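Local coordinates for protein agglutinin (Narcissus pseudonarcissus, PDB 1NPL) that binds mannose and probably recognises mannose-bearing glycans, at residues Arg50-Ser55 and Leu62-Pro67. Residues are numbered along the deposited sequence; the frame is centred on the assembly and turned at random. Where two conformers were deposited one is given.
Sequences RRCHLS and LVVYSP. Unlike the reference sequence in segment 50-55: Arg50 (reference Ser), Arg51 (reference Gly). Unlike the reference sequence in segment 62-67: Pro67 (reference Arg). With MAN (alpha-D-mannopyranose), chain D.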
loop_
_atom_site.group_PDB
_atom_site.type_symbol
_atom_site.label_atom_id
_atom_site.label_comp_id
_atom_site.label_asym_id
_atom_site.label_seq_id
_atom_site.Cartn_x
_atom_site.Cartn_y
_atom_site.Cartn_z
ATOM N N ARG A 50 14.480 0.760 28.097
ATOM C CA ARG A 50 13.506 1.660 27.480
ATOM C C ARG A 50 14.069 2.381 26.267
ATOM O O ARG A 50 15.241 2.748 26.224
ATOM C CB ARG A 50 12.979 2.672 28.492
ATOM C CG ARG A 50 11.525 3.038 28.379
ATOM C CD ARG A 50 10.710 2.252 29.404
ATOM N NE ARG A 50 9.331 2.781 29.462
ATOM C CZ ARG A 50 8.295 1.929 29.524
ATOM N NH1 ARG A 50 8.514 0.616 29.525
ATOM N NH2 ARG A 50 7.054 2.408 29.589
ATOM N N ARG A 51 13.212 2.581 25.262
ATOM C CA ARG A 51 13.607 3.272 24.048
ATOM C C ARG A 51 14.770 2.630 23.321
ATOM O O ARG A 51 15.721 3.265 22.920
ATOM C CB ARG A 51 13.861 4.761 24.300
ATOM C CG ARG A 51 12.523 5.456 24.565
ATOM C CD ARG A 51 12.748 6.951 24.710
ATOM N NE ARG A 51 11.490 7.655 24.885
ATOM C CZ ARG A 51 10.495 7.742 24.005
ATOM N NH1 ARG A 51 10.484 7.186 22.798
ATOM N NH2 ARG A 51 9.420 8.450 24.374
ATOM N N CYS A 52 14.670 1.300 23.170
ATOM C CA CYS A 52 15.500 0.578 22.220
ATOM C C CYS A 52 15.251 0.871 20.741
ATOM O O CYS A 52 14.091 1.124 20.447
ATOM C CB CYS A 52 15.154 -0.909 22.434
ATOM S SG CYS A 52 15.806 -1.484 24.025
ATOM N N HIS A 53 16.261 0.622 19.897
ATOM C CA HIS A 53 16.063 0.662 18.449
ATOM C C HIS A 53 16.328 -0.677 17.787
ATOM O O HIS A 53 17.067 -1.533 18.287
ATOM C CB HIS A 53 16.924 1.733 17.753
ATOM C CG HIS A 53 18.403 1.698 17.911
ATOM N ND1 HIS A 53 19.062 2.051 19.077
ATOM C CD2 HIS A 53 19.378 1.381 17.047
ATOM C CE1 HIS A 53 20.387 1.910 18.959
ATOM N NE2 HIS A 53 20.575 1.554 17.707
ATOM N N LEU A 54 15.792 -0.923 16.621
ATOM C CA LEU A 54 16.022 -2.106 15.826
ATOM C C LEU A 54 16.923 -1.795 14.638
ATOM O O LEU A 54 16.637 -0.851 13.886
ATOM C CB LEU A 54 14.683 -2.760 15.410
ATOM C CG LEU A 54 14.874 -3.991 14.495
ATOM C CD1 LEU A 54 15.483 -5.185 15.253
ATOM C CD2 LEU A 54 13.587 -4.401 13.818
ATOM N N SER A 55 18.012 -2.519 14.390
ATOM C CA SER A 55 18.853 -2.310 13.258
ATOM C C SER A 55 18.937 -3.548 12.376
ATOM O O SER A 55 19.311 -4.636 12.825
ATOM C CB SER A 55 20.334 -1.935 13.509
ATOM O OG SER A 55 20.332 -0.957 14.540
ATOM N N LEU A 62 20.086 -9.071 12.397
ATOM C CA LEU A 62 19.020 -8.146 12.845
ATOM C C LEU A 62 19.104 -8.023 14.354
ATOM O O LEU A 62 19.076 -9.082 15.060
ATOM C CB LEU A 62 17.697 -8.715 12.319
ATOM C CG LEU A 62 16.399 -7.996 12.750
ATOM C CD1 LEU A 62 16.222 -6.717 11.921
ATOM C CD2 LEU A 62 15.155 -8.822 12.583
ATOM N N VAL A 63 19.315 -6.837 14.888
ATOM C CA VAL A 63 19.692 -6.627 16.265
ATOM C C VAL A 63 18.881 -5.569 17.009
ATOM O O VAL A 63 18.751 -4.433 16.497
ATOM C CB VAL A 63 21.143 -6.103 16.375
ATOM C CG1 VAL A 63 21.624 -6.074 17.820
ATOM C CG2 VAL A 63 22.078 -6.928 15.497
ATOM N N VAL A 64 18.363 -5.917 18.173
ATOM C CA VAL A 64 17.791 -4.928 19.092
ATOM C C VAL A 64 18.874 -4.351 19.984
ATOM O O VAL A 64 19.521 -5.088 20.754
ATOM C CB VAL A 64 16.675 -5.552 19.940
ATOM C CG1 VAL A 64 16.060 -4.608 20.993
ATOM C CG2 VAL A 64 15.515 -6.000 19.048
ATOM N N TYR A 65 19.053 -3.038 20.003
ATOM C CA TYR A 65 19.964 -2.296 20.804
ATOM C C TYR A 65 19.331 -1.349 21.828
ATOM O O TYR A 65 18.347 -0.656 21.523
ATOM C CB TYR A 65 20.802 -1.372 19.890
ATOM C CG TYR A 65 21.868 -2.016 19.046
ATOM C CD1 TYR A 65 23.049 -2.421 19.709
ATOM C CD2 TYR A 65 21.753 -2.238 17.691
ATOM C CE1 TYR A 65 24.072 -3.003 18.977
ATOM C CE2 TYR A 65 22.794 -2.814 16.952
ATOM C CZ TYR A 65 23.947 -3.201 17.623
ATOM O OH TYR A 65 24.988 -3.811 16.972
ATOM N N SER A 66 19.955 -1.270 23.013
ATOM C CA SER A 66 19.533 -0.401 24.096
ATOM C C SER A 66 19.948 1.042 23.763
ATOM O O SER A 66 20.774 1.236 22.871
ATOM C CB SER A 66 20.245 -0.804 25.433
ATOM O OG SER A 66 21.576 -0.258 25.360
ATOM N N PRO A 67 19.391 2.022 24.431
ATOM C CA PRO A 67 19.757 3.414 24.221
ATOM C C PRO A 67 21.248 3.642 24.366
ATOM O O PRO A 67 21.764 4.438 23.581
ATOM C CB PRO A 67 18.883 4.232 25.164
ATOM C CG PRO A 67 17.856 3.285 25.659
ATOM C CD PRO A 67 18.396 1.883 25.521
HETATM C C1 MAN D . 27.407 -9.894 15.644
HETATM C C2 MAN D . 27.548 -8.507 14.929
HETATM C C3 MAN D . 27.519 -7.369 15.940
HETATM C C4 MAN D . 26.354 -7.493 16.888
HETATM C C5 MAN D . 26.455 -8.813 17.596
HETATM C C6 MAN D . 25.259 -9.087 18.557
HETATM O O1 MAN D . 28.529 -10.076 16.422
HETATM O O2 MAN D . 26.418 -8.376 14.065
HETATM O O3 MAN D . 27.534 -6.049 15.379
HETATM O O4 MAN D . 26.344 -6.432 17.811
HETATM O O5 MAN D . 26.354 -9.863 16.625
HETATM O O6 MAN D . 24.890 -10.324 19.029
#
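Tyr65 lies beside His53 on one face of a two-stranded hairpin, and the fit between them is a methylene bump pressed against a flat plate: Tyr65 CB makes a CH-pi contact over one face of the imidazole, 3.8 Å from the ring centroid and closest to His53 CE1. With CG of His53 set between its backbone N and carbonyl carbon (chi1 57°), the imidazole folds over toward Tyr65. The two ring planes are tilted by just 22° but slid apart, so they barely overlap. Val63 CG1 lies against one face of the phenol, toward its rim, while Ser55 OG comes up to its edge, 3.7 Å from Tyr65 CD2. Beneath the side chains, His53 and Tyr65 exchange two backbone hydrogen bonds, as do Ser55 and Val63, the antiparallel pairing of strands 53-55 and 62-65. This hairpin belongs to one of the three antiparallel sheets of the monocot lectin beta-prism, and its phenol reaches a sugar site: Tyr65 OH accepts a hydrogen bond from mannose O4 at 3.1 Å, and Gln57, Asp59 and Asn61 also bind mannose. Cutting the side chain back to an alanine here removes the phenol, which would probably cost mannose O4 this acceptor and open a gap beside Val63 and Ser55. On the other face, turned toward the interior, Leu54 CD1 is wedged between Leu62 CD1, at 3.7 Å, and Val64 CG2, at 3.9 Å. Met25 and Leu10 pack against Leu54, and Trp102 of the second subunit packs against Leu62. Farther along, Cys52 CB meets Val64 CG1 at 4.1 Å, and its sulfur is tied by a disulfide to Cys29.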